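PDB 5XTF: 2,3-dihydroxy-2,3-dihydrophenylpropionate dehydrogenase from Pseudomonas sp. MC1, which probably oxidises naphthalene cis-dihydrodiol to 1,2-dihydroxynaphthalene with NAD+ as the hydride acceptor, as a tetrameric short-chain dehydrogenase/reductase. Local coordinates for residues A105-Y110 with F129-K134; N151-M156 with E193-A198; V155-V160 with A174-V179; A178-V183 with G264-I269. All blocks are in the same frame, centred on the assembly; numbering follows the deposited sequence.

Interaction 1: A105-Y110 with F129-K134; sequences AGIWDY and FDINVK
The side-chain amide of Asn132 pairs with both backbone polar groups of Ile107. Asn132 OD1 accepts from Ile107 N at 2.9 Å, with the donor in the carbonyl plane and on a lone pair. Asn132 ND2 gives the straighter bond, to Ile107 O at 3.0 Å with an N-H...O angle of 164°. That acceptor lies in the amide plane, and the two bonds together fix the rotation of the group. CG stands beside the backbone N and anti to the carbonyl carbon (chi1 -63°), which swings the amide to the loop. Next to the amide, Ile107 CG2 meets Ile131 CD1 at 3.8 Å, one side chain lying across the other. Ile131 CG2 reaches Gly106 C at 3.9 Å. One water bridges the backbones, donating to Ala105 O at 2.6 Å and to Ile131 O at 3.1 Å.

Further out, Asn132 ND2 also bonds to Ser175 OG of helix 170-190. Asn132 probably corresponds to the active-site Asn of short-chain dehydrogenases. The Asn-Ala-Gly sequence ending at Gly106 is a family motif too, and Ala105 packs on Val78 of the NAD+ site. With a leucine in place of Asn132, Ile107 N and O would probably both lose their partners and the loop would be freer to shift. The amide works as donor and acceptor, so a single residue ties the cofactor-side loop to two helices.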
# COMPACT_ATOMS: atom_id res chain seq x y z
N ALA B 105 18.83 -13.93 -7.49
CA ALA B 105 18.74 -15.34 -7.16
C ALA B 105 17.62 -15.55 -6.14
O ALA B 105 17.51 -14.82 -5.16
CB ALA B 105 20.08 -15.85 -6.63
N GLY B 106 16.74 -16.52 -6.41
CA GLY B 106 15.60 -16.75 -5.55
C GLY B 106 15.33 -18.23 -5.39
O GLY B 106 15.88 -19.07 -6.11
N ILE B 107 14.47 -18.55 -4.41
CA ILE B 107 13.99 -19.90 -4.19
C ILE B 107 12.55 -19.82 -3.71
O ILE B 107 12.15 -18.87 -3.03
CB ILE B 107 14.88 -20.68 -3.18
CG1 ILE B 107 14.56 -22.17 -3.21
CG2 ILE B 107 14.68 -20.18 -1.76
CD1 ILE B 107 15.39 -22.97 -2.22
N TRP B 108 11.77 -20.84 -4.06
CA TRP B 108 10.37 -20.96 -3.68
C TRP B 108 10.23 -21.81 -2.41
O TRP B 108 11.20 -22.41 -1.93
CB TRP B 108 9.56 -21.59 -4.83
CG TRP B 108 8.08 -21.32 -4.77
CD1 TRP B 108 7.48 -20.20 -4.28
CD2 TRP B 108 7.03 -22.18 -5.22
NE1 TRP B 108 6.11 -20.31 -4.40
CE2 TRP B 108 5.81 -21.51 -4.97
CE3 TRP B 108 7.00 -23.44 -5.82
CZ2 TRP B 108 4.57 -22.08 -5.30
CZ3 TRP B 108 5.78 -24.00 -6.14
CH2 TRP B 108 4.57 -23.32 -5.88
N ASP B 109 9.01 -21.85 -1.86
CA ASP B 109 8.72 -22.71 -0.73
C ASP B 109 7.66 -23.76 -1.01
O ASP B 109 7.28 -24.49 -0.09
CB ASP B 109 8.32 -21.88 0.50
CG ASP B 109 6.91 -21.31 0.42
OD1 ASP B 109 6.29 -21.32 -0.68
OD2 ASP B 109 6.43 -20.82 1.48
N TYR B 110 7.16 -23.86 -2.24
CA TYR B 110 6.25 -24.93 -2.65
C TYR B 110 5.04 -25.02 -1.71
O TYR B 110 4.63 -26.10 -1.29
CB TYR B 110 7.00 -26.27 -2.75
CG TYR B 110 8.12 -26.23 -3.77
CD1 TYR B 110 7.91 -26.63 -5.09
CD2 TYR B 110 9.39 -25.76 -3.42
CE1 TYR B 110 8.93 -26.57 -6.03
CE2 TYR B 110 10.42 -25.70 -4.36
CZ TYR B 110 10.18 -26.11 -5.66
OH TYR B 110 11.19 -26.06 -6.59
N PHE B 129 14.95 -17.43 3.76
CA PHE B 129 15.42 -16.11 4.13
C PHE B 129 16.91 -15.91 3.84
O PHE B 129 17.32 -14.78 3.52
CB PHE B 129 15.07 -15.83 5.59
CG PHE B 129 13.66 -15.34 5.76
CD1 PHE B 129 12.60 -16.23 5.70
CD2 PHE B 129 13.39 -13.98 5.93
CE1 PHE B 129 11.29 -15.77 5.83
CE2 PHE B 129 12.09 -13.52 6.05
CZ PHE B 129 11.03 -14.41 6.01
N ASP B 130 17.71 -16.98 3.92
CA ASP B 130 19.11 -16.86 3.51
C ASP B 130 19.23 -16.46 2.04
O ASP B 130 20.05 -15.61 1.68
CB ASP B 130 19.86 -18.17 3.76
CG ASP B 130 20.23 -18.34 5.21
OD1 ASP B 130 20.29 -17.31 5.91
OD2 ASP B 130 20.45 -19.50 5.65
N ILE B 131 18.39 -17.05 1.18
CA ILE B 131 18.52 -16.82 -0.26
C ILE B 131 17.74 -15.60 -0.72
O ILE B 131 18.26 -14.77 -1.48
CB ILE B 131 18.06 -18.07 -1.04
CG1 ILE B 131 19.00 -19.24 -0.78
CG2 ILE B 131 17.99 -17.75 -2.52
CD1 ILE B 131 18.48 -20.55 -1.37
N ASN B 132 16.48 -15.50 -0.32
CA ASN B 132 15.62 -14.44 -0.83
C ASN B 132 15.84 -13.10 -0.14
O ASN B 132 15.40 -12.09 -0.67
CB ASN B 132 14.15 -14.82 -0.68
CG ASN B 132 13.78 -16.03 -1.49
OD1 ASN B 132 14.55 -16.49 -2.33
ND2 ASN B 132 12.59 -16.55 -1.26
N VAL B 133 16.53 -13.07 1.00
CA VAL B 133 16.69 -11.82 1.74
C VAL B 133 18.13 -11.60 2.17
O VAL B 133 18.75 -10.60 1.79
CB VAL B 133 15.77 -11.76 2.97
CG1 VAL B 133 15.93 -10.41 3.68
CG2 VAL B 133 14.30 -12.00 2.56
N LYS B 134 18.68 -12.52 2.97
CA LYS B 134 20.02 -12.28 3.52
C LYS B 134 21.06 -12.13 2.40
O LYS B 134 21.93 -11.25 2.47
CB LYS B 134 20.42 -13.41 4.47
CG LYS B 134 21.54 -12.95 5.38
CD LYS B 134 22.15 -14.07 6.20
CE LYS B 134 23.26 -13.49 7.09
NZ LYS B 134 23.82 -14.47 8.06
O HOH W 1 19.82 -14.18 -4.10

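Interaction 2: N151-M156 with E193-A198; sequences NGSVVM and EIRVNA
Val154 N donates to Arg195 O at 2.8 Å, nearly along the C=O axis, in the parallel ladder between strands 153-156 and 195-198, whose directions differ by 15°. Met156 N donates to Asn197 O at 3.0 Å. In return Arg195 N reaches Gly152 O at 3.2 Å and Asn197 N reaches Val154 O at 3.1 Å. CA-H...O contacts run between these bonds.

Apolar contacts lie on the face of Val154, Met156, Val196 and Ala198. The Met156 chain bends at its last torsion (chi3 -93°), and Met156 CE comes to Val196 CG1 at 3.5 Å, tighter than usual.

The other face is more polar. Ser153 CB sits over one face of the Arg195 guanidinium, near its rim, while Arg195 NH1 bonds to Ile262 O and Leu253 O. A water donates to Val154 O and accepts from Asn197 ND2, and Asn197 OD1 takes Thr265 N.

Helix 170-190 links the two strands as a beta-alpha-beta unit. They lie toward one side of the parallel Rossmann-type sheet, between 100-103 and 266-269. Helices 118-150 and 170-190 cover the apolar face, and helix 248-254 packs on Val155 and Asn197.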
# COMPACT_ATOMS: atom_id res chain seq x y z
N ASN B 151 28.32 6.09 -8.63
CA ASN B 151 26.98 6.50 -8.22
C ASN B 151 25.94 5.69 -8.99
O ASN B 151 25.11 6.21 -9.74
CB ASN B 151 26.79 8.00 -8.40
CG ASN B 151 27.65 8.82 -7.44
OD1 ASN B 151 28.48 8.28 -6.68
ND2 ASN B 151 27.47 10.13 -7.49
N GLY B 152 26.03 4.38 -8.81
CA GLY B 152 25.28 3.44 -9.61
C GLY B 152 23.95 3.10 -9.01
O GLY B 152 23.41 3.84 -8.18
N SER B 153 23.40 1.96 -9.42
CA SER B 153 22.11 1.57 -8.89
C SER B 153 22.10 0.10 -8.47
O SER B 153 23.01 -0.67 -8.77
CB SER B 153 20.98 1.86 -9.89
OG SER B 153 21.04 1.01 -11.02
N VAL B 154 21.03 -0.26 -7.75
CA VAL B 154 20.70 -1.63 -7.39
C VAL B 154 19.30 -1.93 -7.90
O VAL B 154 18.41 -1.08 -7.82
CB VAL B 154 20.77 -1.84 -5.87
CG1 VAL B 154 20.38 -3.25 -5.52
CG2 VAL B 154 22.15 -1.54 -5.38
N VAL B 155 19.11 -3.14 -8.43
CA VAL B 155 17.78 -3.65 -8.73
C VAL B 155 17.65 -5.00 -8.07
O VAL B 155 18.50 -5.87 -8.28
CB VAL B 155 17.50 -3.79 -10.24
CG1 VAL B 155 16.03 -4.09 -10.46
CG2 VAL B 155 17.92 -2.53 -10.98
N MET B 156 16.61 -5.17 -7.26
CA MET B 156 16.30 -6.44 -6.64
C MET B 156 15.09 -7.06 -7.32
O MET B 156 14.18 -6.37 -7.77
CB MET B 156 16.02 -6.29 -5.14
CG MET B 156 17.25 -5.96 -4.31
SD MET B 156 16.82 -5.49 -2.62
CE MET B 156 16.72 -3.71 -2.74
N GLU B 193 23.28 9.22 -3.67
CA GLU B 193 24.38 8.64 -4.44
C GLU B 193 23.94 7.43 -5.26
O GLU B 193 24.29 7.29 -6.44
CB GLU B 193 25.51 8.24 -3.49
CG GLU B 193 26.89 8.63 -3.98
CD GLU B 193 28.02 8.02 -3.15
OE1 GLU B 193 29.15 7.92 -3.69
OE2 GLU B 193 27.77 7.63 -1.98
N ILE B 194 23.20 6.51 -4.64
CA ILE B 194 22.88 5.22 -5.24
C ILE B 194 21.37 5.05 -5.28
O ILE B 194 20.69 5.23 -4.26
CB ILE B 194 23.52 4.07 -4.44
CG1 ILE B 194 25.04 4.12 -4.60
CG2 ILE B 194 22.93 2.73 -4.86
CD1 ILE B 194 25.74 3.20 -3.64
N ARG B 195 20.83 4.71 -6.45
CA ARG B 195 19.41 4.41 -6.59
C ARG B 195 19.15 2.94 -6.29
O ARG B 195 19.96 2.08 -6.62
CB ARG B 195 18.90 4.75 -7.99
CG ARG B 195 18.79 6.23 -8.26
CD ARG B 195 18.40 6.52 -9.70
NE ARG B 195 19.23 5.79 -10.65
CZ ARG B 195 18.83 4.73 -11.34
NH1 ARG B 195 17.59 4.28 -11.19
NH2 ARG B 195 19.66 4.12 -12.18
N VAL B 196 18.00 2.66 -5.67
CA VAL B 196 17.64 1.30 -5.30
C VAL B 196 16.17 1.07 -5.65
O VAL B 196 15.30 1.82 -5.21
CB VAL B 196 17.86 1.00 -3.81
CG1 VAL B 196 17.75 -0.49 -3.58
CG2 VAL B 196 19.21 1.52 -3.32
N ASN B 197 15.90 0.02 -6.42
CA ASN B 197 14.56 -0.25 -6.91
C ASN B 197 14.36 -1.75 -6.99
O ASN B 197 15.26 -2.54 -6.68
CB ASN B 197 14.32 0.38 -8.28
CG ASN B 197 14.44 1.88 -8.25
OD1 ASN B 197 13.57 2.56 -7.71
ND2 ASN B 197 15.52 2.41 -8.82
N ALA B 198 13.17 -2.16 -7.42
CA ALA B 198 12.86 -3.57 -7.52
C ALA B 198 11.84 -3.81 -8.61
O ALA B 198 11.07 -2.93 -8.98
CB ALA B 198 12.32 -4.13 -6.20
O HOH W 2 22.48 5.14 -11.56
O HOH W 3 17.68 0.59 -9.64

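Interaction 3: V155-V160 with A174-V179; sequences VMTASV and ASKHAV
Lys176 reaches past Ser159 to the backbone at the end of strand 155-157. The chain bends at its second torsion (chi2 -58°) and then runs extended, which carries NZ to two carbonyls. Lys176 NZ donates to Ala158 O at 3.0 Å, approaching from above the carbonyl plane, away from the usual lone-pair direction. A weak bond runs from Lys176 NZ to Thr157 O at 3.2 Å. Along the way, Ser159 CB presses tightly on Lys176 CG and Lys176 CD, at 3.5 Å each. Tyr172 and Lys176 make up the YxxxK signature of the short-chain dehydrogenases, and Lys176 binds NAD+. Ser159 OG bonds to Ser161 N and to Tyr172 OH, consistent with the family's Ser-Tyr-Lys active site. With a methionine in place of Lys176, Thr157 O and Ala158 O would probably lose their charged donor, though Thr157 O keeps Tyr136 OH of helix 118-150.

Val179, one turn on, packs nearer the sheet. Val179 CG1 touches Met156 CB at 4.1 Å and Ala158 CB at 4.2 Å. Met156 and Val179 run alongside with their ends pointing opposite ways. Elsewhere on the helix, Ala178 packs against Ala178 of the second subunit.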
# COMPACT_ATOMS: atom_id res chain seq x y z
N VAL B 155 19.11 -3.14 -8.43
CA VAL B 155 17.78 -3.65 -8.73
C VAL B 155 17.65 -5.00 -8.07
O VAL B 155 18.50 -5.87 -8.28
CB VAL B 155 17.50 -3.79 -10.24
CG1 VAL B 155 16.03 -4.09 -10.46
CG2 VAL B 155 17.92 -2.53 -10.98
N MET B 156 16.61 -5.17 -7.26
CA MET B 156 16.30 -6.44 -6.64
C MET B 156 15.09 -7.06 -7.32
O MET B 156 14.18 -6.37 -7.77
CB MET B 156 16.02 -6.29 -5.14
CG MET B 156 17.25 -5.96 -4.31
SD MET B 156 16.82 -5.49 -2.62
CE MET B 156 16.72 -3.71 -2.74
N THR B 157 15.09 -8.38 -7.39
CA THR B 157 13.90 -9.11 -7.80
C THR B 157 13.04 -9.33 -6.56
O THR B 157 13.44 -10.02 -5.61
CB THR B 157 14.29 -10.43 -8.47
OG1 THR B 157 14.99 -10.17 -9.70
CG2 THR B 157 13.06 -11.28 -8.75
N ALA B 158 11.87 -8.70 -6.55
CA ALA B 158 10.84 -8.97 -5.55
C ALA B 158 9.95 -10.07 -6.10
O ALA B 158 10.47 -11.08 -6.59
CB ALA B 158 10.05 -7.70 -5.22
N SER B 159 8.63 -9.89 -6.08
CA SER B 159 7.69 -10.93 -6.49
C SER B 159 6.26 -10.38 -6.41
O SER B 159 6.00 -9.40 -5.70
CB SER B 159 7.85 -12.18 -5.61
OG SER B 159 6.90 -13.18 -5.91
N VAL B 160 5.34 -11.02 -7.13
CA VAL B 160 3.93 -10.71 -6.90
C VAL B 160 3.55 -11.08 -5.48
O VAL B 160 2.64 -10.48 -4.89
CB VAL B 160 3.01 -11.42 -7.93
CG1 VAL B 160 3.03 -12.92 -7.73
CG2 VAL B 160 1.57 -10.90 -7.81
N ALA B 174 6.47 -13.90 3.21
CA ALA B 174 7.15 -13.05 4.18
C ALA B 174 8.52 -12.61 3.66
O ALA B 174 8.92 -11.46 3.85
CB ALA B 174 7.27 -13.78 5.52
N SER B 175 9.24 -13.51 3.00
CA SER B 175 10.55 -13.12 2.47
C SER B 175 10.40 -12.09 1.37
O SER B 175 11.19 -11.14 1.28
CB SER B 175 11.32 -14.34 1.96
OG SER B 175 10.80 -14.85 0.74
N LYS B 176 9.39 -12.24 0.53
CA LYS B 176 9.20 -11.28 -0.55
C LYS B 176 8.69 -9.94 -0.04
O LYS B 176 8.98 -8.91 -0.64
CB LYS B 176 8.28 -11.88 -1.60
CG LYS B 176 9.02 -12.98 -2.41
CD LYS B 176 10.27 -12.40 -3.10
CE LYS B 176 10.94 -13.42 -4.02
NZ LYS B 176 12.11 -12.80 -4.73
N HIS B 177 7.96 -9.93 1.09
CA HIS B 177 7.65 -8.65 1.71
C HIS B 177 8.88 -8.00 2.32
O HIS B 177 9.04 -6.78 2.26
CB HIS B 177 6.56 -8.83 2.77
CG HIS B 177 5.18 -8.84 2.20
ND1 HIS B 177 4.68 -9.92 1.50
CD2 HIS B 177 4.20 -7.91 2.22
CE1 HIS B 177 3.45 -9.65 1.11
NE2 HIS B 177 3.13 -8.44 1.54
N ALA B 178 9.78 -8.80 2.91
CA ALA B 178 11.01 -8.22 3.42
C ALA B 178 11.79 -7.50 2.32
O ALA B 178 12.38 -6.44 2.56
CB ALA B 178 11.85 -9.30 4.10
N VAL B 179 11.78 -8.04 1.09
CA VAL B 179 12.49 -7.36 -0.01
C VAL B 179 11.91 -5.97 -0.26
O VAL B 179 12.66 -5.00 -0.41
CB VAL B 179 12.49 -8.22 -1.29
CG1 VAL B 179 13.21 -7.51 -2.39
CG2 VAL B 179 13.15 -9.59 -1.04

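Interaction 4: A178-V183 with G264-I269; sequences AVLGMV and GTVISI
Val183 turns its CG1 methyl onto the start of the last strand. Val183 CG1 stands anti to the backbone N (chi1 172°) and meets Thr265 O at 4.0 Å and Gly264 C at 4.1 Å. The same methyl of Val183 reaches Val266 CG2 at 4.2 Å. Leu180, one turn earlier on the helix, comes to that valine as well: Leu180 CD2 lies 4.0 Å from Val266 CG2, and the two side chains cross at about a right angle. Val266 CG2 therefore faces two residues of one helix side. Gly264 has positive phi, which favours glycine, and lets the chain turn close to Val183.

Helix 170-190 here lies over 266-269, the outermost strand of the Rossmann-type sheet within this chain. Val183 and Val266 both also touch Ala198 of strand 195-201. The third subunit meets the strand, and Thr265 OG1 bonds to Ser268 O of that subunit, with the reverse bond made too. Between helix and strand the contact is made by methyl groups and backbone atoms alone, so it rests on shape and exclusion of water. Thr265 OG1 finds its partner in the third subunit, and backbone bonds such as Ile267 with Ala198 go to 195-201.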
# COMPACT_ATOMS: atom_id res chain seq x y z
N ALA B 178 9.78 -8.80 2.91
CA ALA B 178 11.01 -8.22 3.42
C ALA B 178 11.79 -7.50 2.32
O ALA B 178 12.38 -6.44 2.56
CB ALA B 178 11.85 -9.30 4.10
N VAL B 179 11.78 -8.04 1.09
CA VAL B 179 12.49 -7.36 -0.01
C VAL B 179 11.91 -5.97 -0.26
O VAL B 179 12.66 -5.00 -0.41
CB VAL B 179 12.49 -8.22 -1.29
CG1 VAL B 179 13.21 -7.51 -2.39
CG2 VAL B 179 13.15 -9.59 -1.04
N LEU B 180 10.58 -5.84 -0.26
CA LEU B 180 9.97 -4.52 -0.32
C LEU B 180 10.52 -3.61 0.76
O LEU B 180 10.72 -2.41 0.53
CB LEU B 180 8.46 -4.60 -0.15
CG LEU B 180 7.65 -5.36 -1.17
CD1 LEU B 180 6.18 -5.06 -0.90
CD2 LEU B 180 8.05 -4.95 -2.58
N GLY B 181 10.75 -4.15 1.96
CA GLY B 181 11.27 -3.34 3.03
C GLY B 181 12.68 -2.86 2.75
O GLY B 181 13.01 -1.69 2.98
N MET B 182 13.53 -3.76 2.24
CA MET B 182 14.89 -3.39 1.85
C MET B 182 14.89 -2.29 0.80
O MET B 182 15.70 -1.36 0.88
CB MET B 182 15.63 -4.60 1.29
CG MET B 182 15.73 -5.77 2.20
SD MET B 182 16.57 -7.13 1.34
CE MET B 182 18.21 -6.45 1.09
N VAL B 183 14.03 -2.40 -0.22
CA VAL B 183 13.98 -1.39 -1.28
C VAL B 183 13.73 -0.01 -0.70
O VAL B 183 14.39 0.97 -1.08
CB VAL B 183 12.90 -1.75 -2.32
CG1 VAL B 183 12.75 -0.61 -3.28
CG2 VAL B 183 13.25 -3.01 -3.07
N GLY B 264 13.51 3.96 -4.82
CA GLY B 264 12.44 3.50 -3.95
C GLY B 264 11.24 2.92 -4.66
O GLY B 264 10.22 2.71 -4.01
N THR B 265 11.33 2.66 -5.95
CA THR B 265 10.19 2.25 -6.77
C THR B 265 10.19 0.74 -6.92
O THR B 265 11.24 0.10 -6.90
CB THR B 265 10.27 2.93 -8.15
OG1 THR B 265 9.93 4.31 -8.03
CG2 THR B 265 9.36 2.29 -9.21
N VAL B 266 8.99 0.19 -7.08
CA VAL B 266 8.79 -1.23 -7.36
C VAL B 266 7.85 -1.34 -8.56
O VAL B 266 6.72 -0.83 -8.52
CB VAL B 266 8.22 -1.96 -6.14
CG1 VAL B 266 7.76 -3.37 -6.51
CG2 VAL B 266 9.28 -2.03 -5.06
N ILE B 267 8.31 -1.97 -9.63
CA ILE B 267 7.55 -2.12 -10.86
C ILE B 267 6.97 -3.53 -10.90
O ILE B 267 7.71 -4.51 -11.07
CB ILE B 267 8.41 -1.83 -12.10
CG1 ILE B 267 8.88 -0.37 -12.08
CG2 ILE B 267 7.67 -2.19 -13.38
CD1 ILE B 267 9.78 0.02 -13.22
N SER B 268 5.65 -3.64 -10.74
CA SER B 268 4.96 -4.92 -10.90
C SER B 268 4.84 -5.28 -12.37
O SER B 268 4.48 -4.45 -13.20
CB SER B 268 3.56 -4.88 -10.29
OG SER B 268 3.65 -4.74 -8.89
N ILE B 269 5.10 -6.55 -12.67
CA ILE B 269 4.91 -7.07 -14.02
C ILE B 269 4.40 -8.50 -13.87
O ILE B 269 5.18 -9.45 -13.80
CB ILE B 269 6.21 -6.96 -14.86
CG1 ILE B 269 6.02 -7.59 -16.23
CG2 ILE B 269 7.41 -7.54 -14.12
CD1 ILE B 269 7.00 -7.10 -17.28

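Overall arrangement
Interactions 3 and 4 lie closest, with centres about 6 Å apart, and share Ala178 and Val179 of helix 170-190. Interaction 1 is about 9 Å from interaction 3, centre to centre. Its Asn132 ND2 bonds to Ser175 OG at 3.2 Å, which ties interaction 1 to helix 170-190. Interaction 2 shares Val155 and Met156 with interaction 3, and meets interaction 4 through Asn197 OD1 and Thr265 N at 2.8 Å. Interactions 1 and 2 do not touch; their centres are about 20 Å apart. The NAD+ site, with no NAD+ bound in this chain, is nearest interactions 1 and 3: the side chain of Asn132 lies about 4 Å from that of Lys176 (nearest atoms).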